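PDB 4OY7: putative secreted cellulose binding protein, which cleaves cellulose oxidatively through a copper-dependent mechanism, this chain being the lytic polysaccharide monooxygenase domain of a longer cellulose-binding protein. Local coordinates for residues A49-N54 against E183-C188; A108-D113 against M174-S179. All blocks are in the same frame, centred on the assembly; numbering follows the deposited sequence.

Contact 1. Residues A49-N54 against E183-C188; sequences AVLDSN and ENFFSC
V50 to D52 run antiparallel to N184 to F186, joined by three backbone hydrogen bonds. D52 and N184 form the hydrogen-bonded pair: D52 N gives to N184 O and N184 N to D52 O, each at 3.0 Å. The third bond runs from F186 N to V50 O, which also takes a CA-H...O contact from F185 CA. L51 and F185 are the neighbouring non-hydrogen-bonded pair, their CA atoms 4.4 Å apart.

Among the apolar contacts, L51 and F185 lie side by side on one face of the sheet, L51 CB reaching F185 CE2 at 3.5 Å. The F185 CG sits beside its backbone N (chi1 -65°), which carries the ring past L51 until CZ is 3.4 Å from the copper. The same ring meets those of H1 and W176. This places the short strand 51-52 against strand 184-193 in the immunoglobulin-like, E-set fold of AA10 enzymes, where a phenylalanine beside the metal is a familiar feature. With an alanine here, L51 CB and CD2 would probably lose their aromatic neighbour and a gap would open beside the copper. On the opposite face D52 CB approaches F186 CE1 at 4.0 Å.

The polar groups are held largely from outside. D52 OD1 bonds Y62 OH, while its OD2 takes the N-H of N54, met from above the carboxylate plane, an Asx turn. E183 runs extended, its OE1 in a salt bridge with R178 and OE2 accepting from a water at 2.6 Å that also meets S53 OG.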
loop_
_atom_site.group_PDB
_atom_site.type_symbol
_atom_site.label_atom_id
_atom_site.label_comp_id
_atom_site.label_asym_id
_atom_site.label_seq_id
_atom_site.Cartn_x
_atom_site.Cartn_y
_atom_site.Cartn_z
ATOM N N ALA A 49 -8.267 -1.063 -5.709
ATOM C CA ALA A 49 -9.583 -1.118 -5.094
ATOM C C ALA A 49 -9.572 -1.756 -3.709
ATOM O O ALA A 49 -10.545 -2.367 -3.285
ATOM C CB ALA A 49 -10.569 -1.823 -6.038
ATOM N N VAL A 50 -8.468 -1.557 -2.977
ATOM C CA VAL A 50 -8.330 -2.121 -1.638
ATOM C C VAL A 50 -9.051 -1.202 -0.636
ATOM O O VAL A 50 -8.440 -0.328 -0.013
ATOM C CB VAL A 50 -6.857 -2.317 -1.237
ATOM C CG1 VAL A 50 -6.804 -3.163 0.018
ATOM C CG2 VAL A 50 -6.099 -3.041 -2.336
ATOM N N LEU A 51 -10.347 -1.412 -0.477
ATOM C CA LEU A 51 -11.216 -0.446 0.138
ATOM C C LEU A 51 -12.171 -1.092 1.130
ATOM O O LEU A 51 -12.464 -2.278 1.065
ATOM C CB LEU A 51 -11.982 0.333 -0.953
ATOM C CG LEU A 51 -13.030 -0.447 -1.771
ATOM C CD1 LEU A 51 -14.421 -0.423 -1.155
ATOM C CD2 LEU A 51 -13.115 0.159 -3.168
ATOM N N ASP A 52 -12.611 -0.296 2.097
ATOM C CA ASP A 52 -13.684 -0.684 3.012
ATOM C C ASP A 52 -14.661 0.487 2.932
ATOM O O ASP A 52 -14.323 1.610 3.331
ATOM C CB ASP A 52 -13.159 -0.865 4.438
ATOM C CG ASP A 52 -14.258 -1.139 5.468
ATOM O OD1 ASP A 52 -13.884 -1.300 6.653
ATOM O OD2 ASP A 52 -15.452 -1.216 5.116
ATOM N N SER A 53 -15.861 0.216 2.423
ATOM C CA SER A 53 -16.931 1.218 2.313
ATOM C C SER A 53 -17.363 1.867 3.627
ATOM O O SER A 53 -17.979 2.935 3.594
ATOM C CB SER A 53 -18.202 0.600 1.713
ATOM O OG SER A 53 -17.881 -0.076 0.531
ATOM N N ASN A 54 -17.098 1.202 4.749
ATOM C CA ASN A 54 -17.605 1.619 6.050
ATOM C C ASN A 54 -16.546 1.914 7.092
ATOM O O ASN A 54 -16.866 2.046 8.277
ATOM C CB ASN A 54 -18.552 0.538 6.579
ATOM C CG ASN A 54 -19.780 0.398 5.724
ATOM O OD1 ASN A 54 -20.640 1.296 5.694
ATOM N ND2 ASN A 54 -19.866 -0.698 4.988
ATOM N N GLU A 183 -16.019 5.481 3.013
ATOM C CA GLU A 183 -15.079 4.640 2.276
ATOM C C GLU A 183 -13.648 5.108 2.497
ATOM O O GLU A 183 -13.356 6.311 2.400
ATOM C CB GLU A 183 -15.409 4.641 0.795
ATOM C CG GLU A 183 -14.545 3.712 -0.048
ATOM C CD GLU A 183 -14.869 3.862 -1.521
ATOM O OE1 GLU A 183 -14.651 4.971 -2.029
ATOM O OE2 GLU A 183 -15.373 2.903 -2.142
ATOM N N ASN A 184 -12.773 4.159 2.840
ATOM C CA ASN A 184 -11.349 4.402 2.989
ATOM C C ASN A 184 -10.570 3.355 2.160
ATOM O O ASN A 184 -11.059 2.241 1.944
ATOM C CB ASN A 184 -10.930 4.206 4.463
ATOM C CG ASN A 184 -11.454 5.251 5.449
ATOM O OD1 ASN A 184 -11.127 5.112 6.643
ATOM N ND2 ASN A 184 -12.198 6.284 5.013
ATOM N N PHE A 185 -9.328 3.677 1.815
ATOM C CA PHE A 185 -8.408 2.785 1.084
ATOM C C PHE A 185 -7.213 2.393 1.954
ATOM O O PHE A 185 -6.799 3.137 2.835
ATOM C CB PHE A 185 -7.984 3.463 -0.220
ATOM C CG PHE A 185 -9.136 3.649 -1.157
ATOM C CD1 PHE A 185 -10.031 4.691 -1.007
ATOM C CD2 PHE A 185 -9.397 2.673 -2.089
ATOM C CE1 PHE A 185 -11.129 4.791 -1.845
ATOM C CE2 PHE A 185 -10.484 2.759 -2.924
ATOM C CZ PHE A 185 -11.351 3.806 -2.785
ATOM N N PHE A 186 -6.664 1.217 1.683
ATOM C CA PHE A 186 -5.663 0.619 2.536
ATOM C C PHE A 186 -4.485 0.178 1.685
ATOM O O PHE A 186 -4.658 -0.557 0.715
ATOM C CB PHE A 186 -6.272 -0.581 3.280
ATOM C CG PHE A 186 -7.297 -0.171 4.309
ATOM C CD1 PHE A 186 -8.585 0.152 3.930
ATOM C CD2 PHE A 186 -6.952 -0.050 5.668
ATOM C CE1 PHE A 186 -9.515 0.616 4.850
ATOM C CE2 PHE A 186 -7.894 0.409 6.592
ATOM C CZ PHE A 186 -9.170 0.742 6.175
ATOM N N SER A 187 -3.308 0.678 2.037
ATOM C CA SER A 187 -2.127 0.483 1.202
ATOM C C SER A 187 -0.937 0.004 1.971
ATOM O O SER A 187 -0.566 0.639 2.934
ATOM C CB SER A 187 -1.762 1.810 0.540
ATOM O OG SER A 187 -0.600 1.707 -0.271
ATOM N N CYS A 188 -0.274 -1.046 1.478
ATOM C CA CYS A 188 0.898 -1.639 2.158
ATOM C C CYS A 188 2.069 -1.732 1.211
ATOM O O CYS A 188 1.954 -2.350 0.156
ATOM C CB CYS A 188 0.569 -3.034 2.618
ATOM S SG CYS A 188 -0.433 -3.135 4.141
HETATM O O HOH W 1 -17.550 1.835 -1.136
#

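Contact 2. Residues A108-D113 against M174-S179; sequences AAHPGD and MQWVRS. With CU (copper (II) ion), chain I.
G112 and R178 face each other as an antiparallel non-hydrogen-bonded pair, their CA atoms 4.2 Å apart. Next to them D113 and V177 are hydrogen-bonded: V177 N gives to D113 O at 2.8 Å and D113 N to V177 O at 3.0 Å. S179 N also gives to P111 O. The 108-113 segment as a whole runs at 93° to residues 175-179, so the pairing is confined to P111 to D113. The phi of G112, 151°, by itself calls for glycine, and a beta carbon would run into V177 O.

In the loop just before strand 112-119, H110 binds copper, NE2 to copper 2.4 Å. H1, at the N-terminus, is the other protein residue at the metal, which makes the site the histidine brace of lytic polysaccharide monooxygenases.

Two side chains of strand 168-178 hold the H110 imidazole. R178 bends at chi3 (64°) and lays its guanidinium flat over one face, the centres 3.7 Å apart, with H110 ND1 over the middle of the group; R178 CD adds a CH-pi contact on that ring. The guanidinium also has salt bridges to E183 and D180. W176 comes up to the imidazole edge, its CH2 lying 3.7 Å from H110 CD2, with the two planes inclined obliquely. The indole NE1 gives its hydrogen to a water at 3.2 Å that in turn donates to H110 O, and D113 O lies in plane at the indole edge.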
loop_
_atom_site.group_PDB
_atom_site.type_symbol
_atom_site.label_atom_id
_atom_site.label_comp_id
_atom_site.label_asym_id
_atom_site.label_seq_id
_atom_site.Cartn_x
_atom_site.Cartn_y
_atom_site.Cartn_z
ATOM N N ALA A 108 -9.556 6.872 -9.010
ATOM C CA ALA A 108 -10.680 7.803 -8.829
ATOM C C ALA A 108 -10.311 8.714 -7.688
ATOM O O ALA A 108 -9.821 8.259 -6.679
ATOM C CB ALA A 108 -12.003 7.088 -8.578
ATOM N N ALA A 109 -10.494 10.010 -7.881
ATOM C CA ALA A 109 -10.017 10.999 -6.931
ATOM C C ALA A 109 -11.092 11.315 -5.892
ATOM O O ALA A 109 -12.294 11.299 -6.181
ATOM C CB ALA A 109 -9.633 12.274 -7.661
ATOM N N HIS A 110 -10.630 11.686 -4.707
ATOM C CA HIS A 110 -11.501 12.004 -3.592
ATOM C C HIS A 110 -10.789 12.980 -2.661
ATOM O O HIS A 110 -9.574 12.888 -2.488
ATOM C CB HIS A 110 -11.832 10.745 -2.775
ATOM C CG HIS A 110 -12.409 9.615 -3.569
ATOM N ND1 HIS A 110 -13.680 9.647 -4.107
ATOM C CD2 HIS A 110 -11.890 8.412 -3.905
ATOM C CE1 HIS A 110 -13.921 8.514 -4.737
ATOM N NE2 HIS A 110 -12.839 7.762 -4.659
ATOM N N PRO A 111 -11.554 13.863 -1.994
ATOM C CA PRO A 111 -10.970 14.678 -0.936
ATOM C C PRO A 111 -10.703 13.864 0.366
ATOM O O PRO A 111 -11.390 12.894 0.647
ATOM C CB PRO A 111 -12.048 15.729 -0.696
ATOM C CG PRO A 111 -13.324 15.002 -0.965
ATOM C CD PRO A 111 -13.010 14.056 -2.102
ATOM N N GLY A 112 -9.676 14.239 1.129
ATOM C CA GLY A 112 -9.347 13.543 2.377
ATOM C C GLY A 112 -7.875 13.581 2.742
ATOM O O GLY A 112 -7.085 14.349 2.143
ATOM N N ASP A 113 -7.538 12.774 3.752
ATOM C CA ASP A 113 -6.197 12.674 4.346
ATOM C C ASP A 113 -5.564 11.352 3.995
ATOM O O ASP A 113 -6.234 10.289 3.995
ATOM C CB ASP A 113 -6.248 12.689 5.883
ATOM C CG ASP A 113 -6.643 13.995 6.471
ATOM O OD1 ASP A 113 -6.654 15.004 5.772
ATOM O OD2 ASP A 113 -6.932 13.985 7.693
ATOM N N MET A 174 -0.521 2.931 4.503
ATOM C CA MET A 174 -1.277 4.171 4.360
ATOM C C MET A 174 -2.755 3.902 4.384
ATOM O O MET A 174 -3.230 2.890 3.810
ATOM C CB MET A 174 -0.925 4.914 3.081
ATOM C CG MET A 174 0.549 5.009 2.801
ATOM S SD MET A 174 0.868 6.113 1.406
ATOM C CE MET A 174 2.559 5.660 1.078
ATOM N N GLN A 175 -3.462 4.771 5.080
ATOM C CA GLN A 175 -4.923 4.757 5.100
ATOM C C GLN A 175 -5.386 6.073 4.508
ATOM O O GLN A 175 -5.031 7.164 4.976
ATOM C CB GLN A 175 -5.481 4.541 6.503
ATOM C CG GLN A 175 -6.952 4.180 6.507
ATOM C CD GLN A 175 -7.458 3.815 7.891
ATOM O OE1 GLN A 175 -6.672 3.439 8.771
ATOM N NE2 GLN A 175 -8.781 3.888 8.089
ATOM N N TRP A 176 -6.130 5.961 3.410
ATOM C CA TRP A 176 -6.682 7.097 2.727
ATOM C C TRP A 176 -8.084 7.289 3.265
ATOM O O TRP A 176 -8.972 6.467 3.002
ATOM C CB TRP A 176 -6.734 6.841 1.218
ATOM C CG TRP A 176 -7.167 8.001 0.385
ATOM C CD1 TRP A 176 -7.292 9.319 0.769
ATOM C CD2 TRP A 176 -7.498 7.960 -1.012
ATOM N NE1 TRP A 176 -7.695 10.078 -0.302
ATOM C CE2 TRP A 176 -7.827 9.272 -1.401
ATOM C CE3 TRP A 176 -7.548 6.928 -1.975
ATOM C CZ2 TRP A 176 -8.200 9.585 -2.703
ATOM C CZ3 TRP A 176 -7.924 7.234 -3.231
ATOM C CH2 TRP A 176 -8.227 8.556 -3.605
ATOM N N VAL A 177 -8.266 8.365 4.011
ATOM C CA VAL A 177 -9.503 8.636 4.726
ATOM C C VAL A 177 -10.250 9.745 4.019
ATOM O O VAL A 177 -9.872 10.926 4.070
ATOM C CB VAL A 177 -9.198 8.986 6.196
ATOM C CG1 VAL A 177 -10.491 9.239 6.971
ATOM C CG2 VAL A 177 -8.358 7.863 6.780
ATOM N N ARG A 178 -11.292 9.359 3.288
ATOM C CA ARG A 178 -12.108 10.334 2.588
ATOM C C ARG A 178 -12.786 11.254 3.579
ATOM O O ARG A 178 -13.181 10.835 4.660
ATOM C CB ARG A 178 -13.165 9.641 1.703
ATOM C CG ARG A 178 -12.567 8.982 0.465
ATOM C CD ARG A 178 -13.626 8.265 -0.376
ATOM N NE ARG A 178 -14.618 9.199 -0.917
ATOM C CZ ARG A 178 -15.646 8.829 -1.687
ATOM N NH1 ARG A 178 -15.838 7.559 -2.021
ATOM N NH2 ARG A 178 -16.523 9.736 -2.094
ATOM N N SER A 179 -12.874 12.516 3.213
ATOM C CA SER A 179 -13.610 13.493 4.023
ATOM C C SER A 179 -15.084 13.562 3.651
ATOM O O SER A 179 -15.856 14.208 4.361
ATOM C CB SER A 179 -12.968 14.868 3.922
ATOM O OG SER A 179 -12.940 15.268 2.577
HETATM CU CU CU I . -12.659 5.514 -5.426
HETATM O O HOH W 2 -7.216 13.201 -0.734
HETATM O O HOH W 3 -14.223 5.243 -4.606
#

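Overall arrangement
The centres of contacts 1 and 2 lie 9 Å apart, and strands 168-178 and 184-193, one from each contact, are antiparallel neighbours in the same sheet. S187 O and M174 N, 2.8 Å apart, probably share a hydrogen bond between them, and N184 CB packs on W176 O at 3.3 Å. A salt bridge, E183 OE1 to R178 NH1 at 2.8 Å, joins the ends near the metal. Copper is thus approached from two sources: 108-113 supplies the ligand H110, while 183-188 brings F185 and E183 close to it; E183 OE1 is 4.0 Å from the ion and not bound to it in this chain, although E183 has been seen as a copper-binding residue in this protein.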